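Local coordinates for protein ochratoxinase (PDB 4C5Z) that hydrolyses ochratoxin A to ochratoxin alpha and phenylalanine, acting as a zinc-dependent carboxypeptidase of the amidohydrolase superfamily that prefers C-terminal aromatic residues, at residues 67-72 against 334-339; 116-121 against 196-201; 283-288 against 330-335; 343-348 against 404-409. One frame throughout, in Å; residues are numbered along the deposited sequence.

Following the chain, strand 60-67 leads into the histidines of 67-72, which meet 334-339 at the zinc site, so contact 1 closes a loop of some 260 residues. Contact 2 (116-121 with 196-201) lies wholly inside that loop, joining the start of one barrel helix (119-127) to the end of another (185-198). Contact 3 (283-288 with 330-335) pairs neighbouring strands and ends on the same stretch as contact 1, sharing Gly334 and Thr335; Thr287 OG1 reaches His69 ND1. Contact 2 meets contact 1 where Phe72 O faces Tyr118 N. Contact 4 (343-348 with 404-409) follows in series and ties helix 345-352 to the connection between strands 391-394 and 411-416; its Glu346 meets Arg288 of contact 3.

Contact 1 of 4, residues 67-72 against 334-339; sequences DCHMHF and GTDTAP
The HxH metal-binding motif of the amidohydrolase barrel, His69 and His71, meets the loop of the active-site Asp336 here; both histidines are ligands of the first zinc site. The ring of His71 presents ND1 to Asp336 OD1 at 3.1 Å, a nearly straight bond of 166° that lies in the imidazole plane but descends on the carboxylate from above its plane, the two planes being 84° apart. His69 is met differently: Asp336 CB sits over one face of its ring, 3.8 Å from the centroid, as a CH-pi contact. CG of Asp336, anti to the backbone N (chi1 -162°), carries OD1 on to His71 while CB stays over His69. The backbones are joined as well, Asp336 N to His69 O at 2.6 Å and His71 N to Thr337 O at 2.9 Å. Behind the histidines Asp67 divides its carboxylate: OD1 takes His69 N in an Asx turn at 2.8 Å, while OD2 receives Thr335 OG1 at 2.7 Å from above the carboxylate plane. Thr335 OG1 in turn accepts from Thr337 OG1, so the chain of hydrogen bonds runs from Asp67 through Thr335 to Thr337. Met70, bent at chi2 and chi3, lays CE against the carbonyls of Thr337 and Ala338. At the far end Pro339 CG stands over the centre of the Phe72 ring, 3.6 Å from its centroid. Strand 109-114 flanks the contact through Tyr112, which touches Asp67, Met70, Phe72 and Pro339; helix 90-106 packs on Phe72 and Pro339, and helix 288-297 lies against Thr335 and Asp336.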
loop_
_atom_site.group_PDB
_atom_site.type_symbol
_atom_site.label_atom_id
_atom_site.label_comp_id
_atom_site.label_asym_id
_atom_site.label_seq_id
_atom_site.Cartn_x
_atom_site.Cartn_y
_atom_site.Cartn_z
ATOM N N ASP A 67 21.951 -33.471 -15.285
ATOM C CA ASP A 67 22.724 -32.311 -14.836
ATOM C C ASP A 67 22.129 -31.808 -13.544
ATOM O O ASP A 67 20.991 -31.474 -13.496
ATOM C CB ASP A 67 22.763 -31.185 -15.875
ATOM C CG ASP A 67 23.734 -30.080 -15.493
ATOM O OD1 ASP A 67 23.532 -29.414 -14.454
ATOM O OD2 ASP A 67 24.728 -29.893 -16.203
ATOM N N CYS A 68 22.938 -31.742 -12.505
ATOM C CA CYS A 68 22.442 -31.408 -11.178
ATOM C C CYS A 68 22.508 -29.935 -10.805
ATOM O O CYS A 68 22.289 -29.587 -9.654
ATOM C CB CYS A 68 23.211 -32.219 -10.146
ATOM S SG CYS A 68 22.866 -33.975 -10.320
ATOM N N HIS A 69 22.786 -29.065 -11.767
ATOM C CA HIS A 69 22.858 -27.642 -11.462
ATOM C C HIS A 69 22.495 -26.850 -12.703
ATOM O O HIS A 69 23.364 -26.436 -13.460
ATOM C CB HIS A 69 24.241 -27.270 -10.952
ATOM C CG HIS A 69 24.349 -25.862 -10.477
ATOM N ND1 HIS A 69 25.345 -25.454 -9.624
ATOM C CD2 HIS A 69 23.594 -24.763 -10.729
ATOM C CE1 HIS A 69 25.200 -24.167 -9.360
ATOM N NE2 HIS A 69 24.143 -23.720 -10.022
ATOM N N MET A 70 21.205 -26.636 -12.894
ATOM C CA MET A 70 20.722 -25.911 -14.035
ATOM C C MET A 70 20.003 -24.692 -13.507
ATOM O O MET A 70 19.691 -24.651 -12.333
ATOM C CB MET A 70 19.768 -26.803 -14.787
ATOM C CG MET A 70 20.400 -28.078 -15.323
ATOM S SD MET A 70 21.754 -27.705 -16.450
ATOM C CE MET A 70 20.772 -27.060 -17.818
ATOM N N HIS A 71 19.765 -23.701 -14.362
ATOM C CA HIS A 71 18.908 -22.567 -14.019
ATOM C C HIS A 71 17.880 -22.348 -15.108
ATOM O O HIS A 71 18.210 -22.167 -16.264
ATOM C CB HIS A 71 19.707 -21.284 -13.701
ATOM C CG HIS A 71 20.537 -20.753 -14.835
ATOM N ND1 HIS A 71 21.915 -20.858 -14.866
ATOM C CD2 HIS A 71 20.187 -20.077 -15.959
ATOM C CE1 HIS A 71 22.371 -20.301 -15.977
ATOM N NE2 HIS A 71 21.344 -19.825 -16.657
ATOM N N PHE A 72 16.613 -22.407 -14.724
ATOM C CA PHE A 72 15.496 -22.318 -15.658
ATOM C C PHE A 72 15.048 -20.882 -15.739
ATOM O O PHE A 72 14.016 -20.515 -15.186
ATOM C CB PHE A 72 14.333 -23.205 -15.199
ATOM C CG PHE A 72 14.397 -24.624 -15.692
ATOM C CD1 PHE A 72 15.474 -25.438 -15.379
ATOM C CD2 PHE A 72 13.348 -25.157 -16.452
ATOM C CE1 PHE A 72 15.506 -26.750 -15.825
ATOM C CE2 PHE A 72 13.383 -26.451 -16.897
ATOM C CZ PHE A 72 14.458 -27.254 -16.581
ATOM N N GLY A 334 27.186 -30.969 -12.499
ATOM C CA GLY A 334 26.308 -29.883 -12.925
ATOM C C GLY A 334 27.148 -28.788 -13.529
ATOM O O GLY A 334 28.368 -28.782 -13.376
ATOM N N THR A 335 26.482 -27.848 -14.192
ATOM C CA THR A 335 27.147 -26.855 -15.005
ATOM C C THR A 335 26.697 -25.423 -14.792
ATOM O O THR A 335 27.342 -24.511 -15.295
ATOM C CB THR A 335 26.912 -27.167 -16.495
ATOM O OG1 THR A 335 25.522 -27.364 -16.733
ATOM C CG2 THR A 335 27.618 -28.428 -16.881
ATOM N N ASP A 336 25.584 -25.211 -14.091
ATOM C CA ASP A 336 24.974 -23.883 -13.969
ATOM C C ASP A 336 24.701 -23.238 -15.350
ATOM O O ASP A 336 25.048 -22.085 -15.588
ATOM C CB ASP A 336 25.810 -22.936 -13.064
ATOM C CG ASP A 336 25.004 -21.709 -12.555
ATOM O OD1 ASP A 336 23.751 -21.708 -12.578
ATOM O OD2 ASP A 336 25.625 -20.722 -12.117
ATOM N N THR A 337 24.021 -23.977 -16.199
ATOM C CA THR A 337 23.603 -23.472 -17.488
ATOM C C THR A 337 22.084 -23.479 -17.641
ATOM O O THR A 337 21.346 -24.030 -16.827
ATOM C CB THR A 337 24.191 -24.330 -18.643
ATOM O OG1 THR A 337 23.934 -25.732 -18.393
ATOM C CG2 THR A 337 25.688 -24.082 -18.788
ATOM N N ALA A 338 21.637 -22.840 -18.718
ATOM C CA ALA A 338 20.252 -22.904 -19.115
ATOM C C ALA A 338 19.987 -24.300 -19.667
ATOM O O ALA A 338 20.893 -24.910 -20.202
ATOM C CB ALA A 338 19.973 -21.862 -20.177
ATOM N N PRO A 339 18.741 -24.787 -19.573
ATOM C CA PRO A 339 18.373 -25.990 -20.310
ATOM C C PRO A 339 18.781 -25.923 -21.781
ATOM O O PRO A 339 18.591 -24.871 -22.427
ATOM C CB PRO A 339 16.832 -26.007 -20.211
ATOM C CG PRO A 339 16.518 -25.217 -18.979
ATOM C CD PRO A 339 17.557 -24.139 -18.958
#

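Contact 2 of 4, residues 116-121 against 196-201; sequences AGYGCE and IRRGAK
Arg198 grips Glu121 side-on with two nitrogens, one to each carboxylate oxygen. NE donates to OE2 at 2.8 Å, almost straight at 170° and in the guanidinium plane, arriving on the syn side of the carboxylate; NH2 donates to OE1 at 2.9 Å, more bent and from above the carboxylate plane. The two flat groups are twisted 37° apart. Arg198 arrives by a bend at chi3, and Glu121 bends toward it at chi2. A water bridges Arg198 O and, weakly, Glu121 OE2. Beside the salt bridge, Cys120 points at the end of the other helix, CB 3.3 Å from Arg198 O and SG 3.3 Å from Ala200 N. The outer shell holds the guanidinium in place: NH1 donates to Gly177 O and to Gln195 OE1. Helix 119-127 is likewise fixed at its start, where Asp114 OD2 accepts from Gly119 N. Tyr118, at the N-cap position, turns its ring toward His89 of a neighbouring subunit, and Glu121 O receives Ser92 OG of that subunit. Arg197 forms a salt bridge with Asp151 of a different subunit, so the two segments touch two different neighbouring subunits of the octamer. On the other segment, helix 185-198 ends in a Schellman motif, Gly199 taking the positive phi that turns the chain toward strand 203-206. The arrangement joins the first turn of one outer helix of the TIM barrel to the last turn of another.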
loop_
_atom_site.group_PDB
_atom_site.type_symbol
_atom_site.label_atom_id
_atom_site.label_comp_id
_atom_site.label_asym_id
_atom_site.label_seq_id
_atom_site.Cartn_x
_atom_site.Cartn_y
_atom_site.Cartn_z
ATOM N N ALA A 116 17.445 -22.510 -9.638
ATOM C CA ALA A 116 16.940 -21.157 -9.562
ATOM C C ALA A 116 16.130 -20.829 -10.796
ATOM O O ALA A 116 16.725 -20.637 -11.867
ATOM C CB ALA A 116 18.101 -20.185 -9.475
ATOM N N GLY A 117 14.809 -20.730 -10.681
ATOM C CA GLY A 117 14.034 -20.270 -11.827
ATOM C C GLY A 117 12.658 -20.847 -11.863
ATOM O O GLY A 117 12.042 -21.035 -10.822
ATOM N N TYR A 118 12.225 -21.221 -13.061
ATOM C CA TYR A 118 10.838 -21.605 -13.323
ATOM C C TYR A 118 10.614 -23.107 -13.555
ATOM O O TYR A 118 9.594 -23.515 -14.149
ATOM C CB TYR A 118 10.304 -20.802 -14.534
ATOM C CG TYR A 118 10.326 -19.316 -14.321
ATOM C CD1 TYR A 118 9.483 -18.716 -13.383
ATOM C CD2 TYR A 118 11.202 -18.504 -15.010
ATOM C CE1 TYR A 118 9.485 -17.339 -13.161
ATOM C CE2 TYR A 118 11.200 -17.131 -14.804
ATOM C CZ TYR A 118 10.336 -16.563 -13.864
ATOM O OH TYR A 118 10.326 -15.217 -13.623
ATOM N N GLY A 119 11.527 -23.931 -13.047
ATOM C CA GLY A 119 11.416 -25.364 -13.241
ATOM C C GLY A 119 10.058 -25.906 -12.825
ATOM O O GLY A 119 9.458 -26.712 -13.542
ATOM N N CYS A 120 9.572 -25.456 -11.683
ATOM C CA CYS A 120 8.287 -25.908 -11.206
ATOM C C CYS A 120 7.201 -25.576 -12.219
ATOM O O CYS A 120 6.355 -26.423 -12.546
ATOM C CB CYS A 120 7.975 -25.273 -9.841
ATOM S SG CYS A 120 9.096 -25.834 -8.515
ATOM N N GLU A 121 7.247 -24.346 -12.743
ATOM C CA GLU A 121 6.181 -23.851 -13.598
ATOM C C GLU A 121 6.248 -24.520 -14.977
ATOM O O GLU A 121 5.239 -24.837 -15.573
ATOM C CB GLU A 121 6.223 -22.328 -13.681
ATOM C CG GLU A 121 5.783 -21.635 -12.385
ATOM C CD GLU A 121 6.780 -21.699 -11.237
ATOM O OE1 GLU A 121 8.005 -21.787 -11.490
ATOM O OE2 GLU A 121 6.341 -21.646 -10.065
ATOM N N ILE A 196 8.089 -24.821 -1.905
ATOM C CA ILE A 196 7.238 -25.998 -1.783
ATOM C C ILE A 196 5.829 -25.745 -2.373
ATOM O O ILE A 196 5.289 -26.577 -3.092
ATOM C CB ILE A 196 7.149 -26.481 -0.309
ATOM C CG1 ILE A 196 8.514 -26.765 0.319
ATOM C CG2 ILE A 196 6.178 -27.647 -0.172
ATOM C CD1 ILE A 196 9.310 -27.863 -0.325
ATOM N N ARG A 197 5.261 -24.576 -2.126
ATOM C CA ARG A 197 3.949 -24.224 -2.696
ATOM C C ARG A 197 3.902 -24.407 -4.224
ATOM O O ARG A 197 2.872 -24.840 -4.801
ATOM C CB ARG A 197 3.606 -22.787 -2.360
ATOM C CG ARG A 197 2.149 -22.423 -2.625
ATOM C CD ARG A 197 1.866 -21.008 -2.143
ATOM N NE ARG A 197 0.450 -20.819 -2.002
ATOM C CZ ARG A 197 -0.362 -20.550 -3.013
ATOM N NH1 ARG A 197 0.088 -20.363 -4.240
ATOM N NH2 ARG A 197 -1.651 -20.431 -2.773
ATOM N N ARG A 198 5.029 -24.105 -4.875
ATOM C CA ARG A 198 5.131 -24.217 -6.320
ATOM C C ARG A 198 5.415 -25.651 -6.740
ATOM O O ARG A 198 5.394 -25.944 -7.909
ATOM C CB ARG A 198 6.255 -23.325 -6.856
ATOM C CG ARG A 198 6.174 -21.893 -6.389
ATOM C CD ARG A 198 7.496 -21.186 -6.485
ATOM N NE ARG A 198 7.850 -20.883 -7.867
ATOM C CZ ARG A 198 8.929 -20.196 -8.228
ATOM N NH1 ARG A 198 9.750 -19.703 -7.310
ATOM N NH2 ARG A 198 9.167 -19.967 -9.515
ATOM N N GLY A 199 5.715 -26.543 -5.809
ATOM C CA GLY A 199 6.106 -27.894 -6.183
ATOM C C GLY A 199 7.607 -28.075 -6.221
ATOM O O GLY A 199 8.096 -29.026 -6.823
ATOM N N ALA A 200 8.363 -27.198 -5.561
ATOM C CA ALA A 200 9.815 -27.419 -5.442
ATOM C C ALA A 200 10.169 -28.785 -4.881
ATOM O O ALA A 200 9.611 -29.223 -3.897
ATOM C CB ALA A 200 10.465 -26.346 -4.590
ATOM N N LYS A 201 11.123 -29.441 -5.501
ATOM C CA LYS A 201 11.566 -30.749 -5.039
ATOM C C LYS A 201 12.949 -30.721 -4.429
ATOM O O LYS A 201 13.522 -31.759 -4.091
ATOM C CB LYS A 201 11.454 -31.762 -6.177
ATOM C CG LYS A 201 10.007 -32.185 -6.379
ATOM C CD LYS A 201 9.846 -33.222 -7.459
ATOM C CE LYS A 201 8.538 -33.994 -7.347
ATOM N NZ LYS A 201 8.648 -35.190 -8.228
HETATM O O HOH W 1 4.725 -24.467 -9.817
#

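Contact 3 of 4, residues 283-288 against 330-335; sequences LYVATR and TIALGT
Tyr284 carries both backbone hydrogen bonds of this parallel pairing: its N donates to Thr330 O at 3.1 Å, in the carbonyl plane, and its O accepts from Ala332 N at 3.2 Å. Contacts of the CA-H...O type supplement them, Ile331 CA to Tyr284 O and Thr287 CA to Gly334 O, the latter at 3.3 Å. Beyond the directly bonded residues, two waters bridge the backbones. One accepts from Ala286 N and donates to Ala332 O at 2.6 Å; the other accepts from both Thr287 N and Gly334 N. The apolar contacts fall on two faces. Leu283, its CG anti to the backbone N (chi1 -168°), lays CD2 against Ala332 CB at 3.8 Å on the face that also bears Val285, whose CG2 lies 4.4 Å from Ala332 CB. On the other face Tyr284 CB meets Ile331 CG1 at 4.0 Å. Farther along, Thr287 CG2 rests on Thr335 C at 3.6 Å while its OG1 hydrogen-bonds to His69 ND1, a second-shell contact behind a zinc ligand. Strand 283-285 also bonds to 262-263 within the parallel barrel sheet, while helix 304-327 packs over Tyr284, Ile331 and Leu333, and helix 345-352 meets Leu333, Thr335 and Arg288.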
loop_
_atom_site.group_PDB
_atom_site.type_symbol
_atom_site.label_atom_id
_atom_site.label_comp_id
_atom_site.label_asym_id
_atom_site.label_seq_id
_atom_site.Cartn_x
_atom_site.Cartn_y
_atom_site.Cartn_z
ATOM N N LEU A 283 26.542 -34.560 -0.921
ATOM C CA LEU A 283 26.897 -34.563 -2.329
ATOM C C LEU A 283 27.785 -33.360 -2.621
ATOM O O LEU A 283 27.571 -32.273 -2.074
ATOM C CB LEU A 283 25.626 -34.548 -3.189
ATOM C CG LEU A 283 25.789 -34.820 -4.674
ATOM C CD1 LEU A 283 26.283 -36.235 -4.935
ATOM C CD2 LEU A 283 24.490 -34.554 -5.447
ATOM N N TYR A 284 28.779 -33.585 -3.483
ATOM C CA TYR A 284 29.722 -32.549 -3.947
ATOM C C TYR A 284 29.460 -32.308 -5.439
ATOM O O TYR A 284 29.687 -33.208 -6.238
ATOM C CB TYR A 284 31.154 -33.064 -3.743
ATOM C CG TYR A 284 32.281 -32.068 -3.922
ATOM C CD1 TYR A 284 32.571 -31.510 -5.163
ATOM C CD2 TYR A 284 33.083 -31.726 -2.861
ATOM C CE1 TYR A 284 33.628 -30.625 -5.327
ATOM C CE2 TYR A 284 34.143 -30.841 -3.005
ATOM C CZ TYR A 284 34.421 -30.275 -4.235
ATOM O OH TYR A 284 35.484 -29.373 -4.358
ATOM N N VAL A 285 28.957 -31.136 -5.799
ATOM C CA VAL A 285 28.698 -30.754 -7.207
ATOM C C VAL A 285 29.594 -29.598 -7.586
ATOM O O VAL A 285 29.304 -28.457 -7.287
ATOM C CB VAL A 285 27.232 -30.326 -7.464
ATOM C CG1 VAL A 285 27.042 -29.982 -8.939
ATOM C CG2 VAL A 285 26.264 -31.431 -7.093
ATOM N N ALA A 286 30.694 -29.905 -8.253
ATOM C CA ALA A 286 31.763 -28.924 -8.455
ATOM C C ALA A 286 31.351 -27.769 -9.351
ATOM O O ALA A 286 31.743 -26.659 -9.115
ATOM C CB ALA A 286 33.003 -29.610 -9.015
ATOM N N THR A 287 30.594 -28.043 -10.408
ATOM C CA THR A 287 30.188 -26.994 -11.352
ATOM C C THR A 287 31.411 -26.288 -12.019
ATOM O O THR A 287 31.495 -25.049 -12.159
ATOM C CB THR A 287 29.217 -26.010 -10.661
ATOM O OG1 THR A 287 28.290 -26.763 -9.861
ATOM C CG2 THR A 287 28.415 -25.200 -11.688
ATOM N N ARG A 288 32.349 -27.119 -12.450
ATOM C CA ARG A 288 33.616 -26.653 -12.981
ATOM C C ARG A 288 33.428 -25.816 -14.246
ATOM O O ARG A 288 34.217 -24.913 -14.507
ATOM C CB ARG A 288 34.564 -27.843 -13.207
ATOM C CG ARG A 288 35.964 -27.455 -13.647
ATOM C CD ARG A 288 36.717 -26.644 -12.611
ATOM N NE ARG A 288 37.990 -26.201 -13.157
ATOM C CZ ARG A 288 38.879 -25.479 -12.503
ATOM N NH1 ARG A 288 38.671 -25.125 -11.244
ATOM N NH2 ARG A 288 39.991 -25.117 -13.116
ATOM N N THR A 330 31.498 -38.458 -2.394
ATOM C CA THR A 330 30.486 -38.780 -3.402
ATOM C C THR A 330 30.193 -37.537 -4.248
ATOM O O THR A 330 29.872 -36.458 -3.710
ATOM C CB THR A 330 29.171 -39.268 -2.754
ATOM O OG1 THR A 330 29.425 -40.429 -1.975
ATOM C CG2 THR A 330 28.141 -39.601 -3.807
ATOM N N ILE A 331 30.267 -37.711 -5.566
ATOM C CA ILE A 331 30.213 -36.595 -6.519
ATOM C C ILE A 331 29.173 -36.758 -7.615
ATOM O O ILE A 331 28.989 -37.854 -8.150
ATOM C CB ILE A 331 31.607 -36.415 -7.145
ATOM C CG1 ILE A 331 32.608 -36.083 -6.012
ATOM C CG2 ILE A 331 31.611 -35.343 -8.229
ATOM C CD1 ILE A 331 34.034 -36.263 -6.399
ATOM N N ALA A 332 28.492 -35.656 -7.933
ATOM C CA ALA A 332 27.641 -35.574 -9.107
ATOM C C ALA A 332 28.047 -34.357 -9.924
ATOM O O ALA A 332 28.860 -33.552 -9.461
ATOM C CB ALA A 332 26.165 -35.493 -8.734
ATOM N N LEU A 333 27.464 -34.238 -11.132
ATOM C CA LEU A 333 27.855 -33.217 -12.080
ATOM C C LEU A 333 26.765 -32.225 -12.345
ATOM O O LEU A 333 25.590 -32.592 -12.481
ATOM C CB LEU A 333 28.249 -33.845 -13.428
ATOM C CG LEU A 333 29.362 -34.888 -13.378
ATOM C CD1 LEU A 333 29.760 -35.251 -14.807
ATOM C CD2 LEU A 333 30.563 -34.409 -12.572
ATOM N N GLY A 334 27.186 -30.969 -12.499
ATOM C CA GLY A 334 26.308 -29.883 -12.925
ATOM C C GLY A 334 27.148 -28.788 -13.529
ATOM O O GLY A 334 28.368 -28.782 -13.376
ATOM N N THR A 335 26.482 -27.848 -14.192
ATOM C CA THR A 335 27.147 -26.855 -15.005
ATOM C C THR A 335 26.697 -25.423 -14.792
ATOM O O THR A 335 27.342 -24.511 -15.295
ATOM C CB THR A 335 26.912 -27.167 -16.495
ATOM O OG1 THR A 335 25.522 -27.364 -16.733
ATOM C CG2 THR A 335 27.618 -28.428 -16.881
HETATM O O HOH W 2 31.144 -32.452 -9.956
HETATM O O HOH W 3 29.904 -30.525 -11.739
#

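Contact 4 of 4, residues 343-348 against 404-409; sequences TALELQ and VFQEPK
Ala344 and Gln406 bring the backbones nearest, their CA atoms 5.5 Å apart, as the start of helix 345-352 meets the 3-10 turn 404-406. Gln406 then reaches along the helix with an extended chain, its NE2 donating to Gln348 OE1 at 2.9 Å. The bond is straight, 173°, and uses a lone pair of OE1 in the carbonyl plane; the two amide planes are 11° apart and nearly coplanar, although the side chains cross at about a right angle. The same NE2 also donates to a water at 2.8 Å, which donates in turn to Ala344 O, so both the side chain and the backbone of the helix are tied to one amide. Leu345 CD1 leans on the amide, 3.4 Å from Gln406 OE1. Beside this polar link, Ala344 CB packs against Phe405 O at 3.4 Å and touches Phe405 CB and Gln406 CG. Phe405, with CG anti to the carbonyl carbon (chi1 -70°), turns its CD2 to Leu347 CD1 at 3.8 Å. Its ring also packs on Met62 and Leu65 of strand 60-67 and on Leu394, so the contact joins a helix of the TIM barrel to the connection between strands 391-394 and 411-416 of the mixed sheet.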
loop_
_atom_site.group_PDB
_atom_site.type_symbol
_atom_site.label_atom_id
_atom_site.label_comp_id
_atom_site.label_asym_id
_atom_site.label_seq_id
_atom_site.Cartn_x
_atom_site.Cartn_y
_atom_site.Cartn_z
ATOM N N THR A 343 25.772 -29.197 -21.222
ATOM C CA THR A 343 25.888 -29.965 -19.999
ATOM C C THR A 343 26.981 -31.016 -20.093
ATOM O O THR A 343 27.649 -31.297 -19.110
ATOM C CB THR A 343 24.559 -30.635 -19.614
ATOM O OG1 THR A 343 23.888 -31.146 -20.774
ATOM C CG2 THR A 343 23.662 -29.598 -18.942
ATOM N N ALA A 344 27.191 -31.545 -21.306
ATOM C CA ALA A 344 28.145 -32.614 -21.550
ATOM C C ALA A 344 29.594 -32.204 -21.255
ATOM O O ALA A 344 30.428 -33.034 -20.794
ATOM C CB ALA A 344 27.999 -33.106 -22.978
ATOM N N LEU A 345 29.891 -30.933 -21.466
ATOM C CA LEU A 345 31.192 -30.412 -21.093
ATOM C C LEU A 345 31.672 -30.826 -19.673
ATOM O O LEU A 345 32.876 -30.951 -19.437
ATOM C CB LEU A 345 31.195 -28.894 -21.200
ATOM C CG LEU A 345 32.316 -28.246 -21.975
ATOM C CD1 LEU A 345 32.589 -28.949 -23.299
ATOM C CD2 LEU A 345 32.024 -26.762 -22.170
ATOM N N GLU A 346 30.746 -30.995 -18.729
ATOM C CA GLU A 346 31.139 -31.270 -17.343
ATOM C C GLU A 346 31.735 -32.667 -17.193
ATOM O O GLU A 346 32.580 -32.881 -16.323
ATOM C CB GLU A 346 29.961 -31.076 -16.377
ATOM C CG GLU A 346 30.317 -30.986 -14.889
ATOM C CD GLU A 346 31.077 -29.717 -14.483
ATOM O OE1 GLU A 346 31.118 -28.752 -15.261
ATOM O OE2 GLU A 346 31.640 -29.692 -13.359
ATOM N N LEU A 347 31.310 -33.602 -18.045
ATOM C CA LEU A 347 31.951 -34.927 -18.110
ATOM C C LEU A 347 33.390 -34.783 -18.531
ATOM O O LEU A 347 34.263 -35.359 -17.929
ATOM C CB LEU A 347 31.192 -35.883 -19.045
ATOM C CG LEU A 347 29.781 -36.237 -18.511
ATOM C CD1 LEU A 347 28.754 -36.162 -19.619
ATOM C CD2 LEU A 347 29.711 -37.589 -17.814
ATOM N N GLN A 348 33.642 -33.948 -19.516
ATOM C CA GLN A 348 35.006 -33.694 -19.960
ATOM C C GLN A 348 35.886 -33.152 -18.834
ATOM O O GLN A 348 37.012 -33.627 -18.632
ATOM C CB GLN A 348 35.029 -32.719 -21.157
ATOM C CG GLN A 348 36.379 -32.605 -21.841
ATOM C CD GLN A 348 36.423 -31.531 -22.913
ATOM O OE1 GLN A 348 35.516 -31.371 -23.733
ATOM N NE2 GLN A 348 37.500 -30.796 -22.913
ATOM N N VAL A 404 32.428 -37.657 -26.480
ATOM C CA VAL A 404 31.438 -38.204 -27.406
ATOM C C VAL A 404 30.072 -37.598 -27.108
ATOM O O VAL A 404 29.283 -37.292 -28.003
ATOM C CB VAL A 404 31.447 -39.750 -27.322
ATOM C CG1 VAL A 404 30.118 -40.346 -27.707
ATOM C CG2 VAL A 404 32.536 -40.302 -28.234
ATOM N N PHE A 405 29.827 -37.374 -25.835
ATOM C CA PHE A 405 28.575 -36.807 -25.395
ATOM C C PHE A 405 28.277 -35.412 -25.926
ATOM O O PHE A 405 27.196 -34.917 -25.722
ATOM C CB PHE A 405 28.545 -36.760 -23.875
ATOM C CG PHE A 405 28.428 -38.100 -23.237
ATOM C CD1 PHE A 405 27.281 -38.840 -23.387
ATOM C CD2 PHE A 405 29.466 -38.605 -22.465
ATOM C CE1 PHE A 405 27.149 -40.061 -22.787
ATOM C CE2 PHE A 405 29.348 -39.835 -21.844
ATOM C CZ PHE A 405 28.184 -40.569 -22.013
ATOM N N GLN A 406 29.222 -34.769 -26.574
ATOM C CA GLN A 406 29.020 -33.389 -26.956
ATOM C C GLN A 406 28.519 -33.286 -28.383
ATOM O O GLN A 406 28.347 -32.191 -28.902
ATOM C CB GLN A 406 30.316 -32.584 -26.773
ATOM C CG GLN A 406 30.656 -32.260 -25.318
ATOM C CD GLN A 406 32.096 -31.809 -25.166
ATOM O OE1 GLN A 406 32.578 -31.015 -25.953
ATOM N NE2 GLN A 406 32.789 -32.330 -24.175
ATOM N N GLU A 407 28.351 -34.423 -29.044
ATOM C CA GLU A 407 27.731 -34.437 -30.351
ATOM C C GLU A 407 26.370 -35.115 -30.131
ATOM O O GLU A 407 26.306 -36.329 -29.902
ATOM C CB GLU A 407 28.637 -35.144 -31.363
ATOM C CG GLU A 407 28.055 -35.250 -32.772
ATOM C CD GLU A 407 27.363 -33.979 -33.266
ATOM O OE1 GLU A 407 28.074 -33.147 -33.861
ATOM O OE2 GLU A 407 26.124 -33.816 -33.070
ATOM N N PRO A 408 25.276 -34.321 -30.120
ATOM C CA PRO A 408 23.918 -34.896 -29.943
ATOM C C PRO A 408 23.473 -35.879 -31.047
ATOM O O PRO A 408 22.661 -36.748 -30.772
ATOM C CB PRO A 408 22.977 -33.676 -29.902
ATOM C CG PRO A 408 23.830 -32.464 -30.046
ATOM C CD PRO A 408 25.276 -32.845 -30.150
ATOM N N LYS A 409 24.014 -35.752 -32.261
ATOM C CA LYS A 409 23.868 -36.791 -33.279
ATOM C C LYS A 409 24.309 -38.189 -32.744
ATOM O O LYS A 409 23.740 -39.193 -33.135
ATOM C CB LYS A 409 24.614 -36.393 -34.562
ATOM C CG LYS A 409 25.496 -37.515 -35.136
ATOM C CD LYS A 409 26.573 -36.987 -36.109
ATOM C CE LYS A 409 28.013 -37.300 -35.676
ATOM N NZ LYS A 409 28.595 -38.438 -36.428
HETATM O O HOH W 4 31.521 -34.521 -23.065
#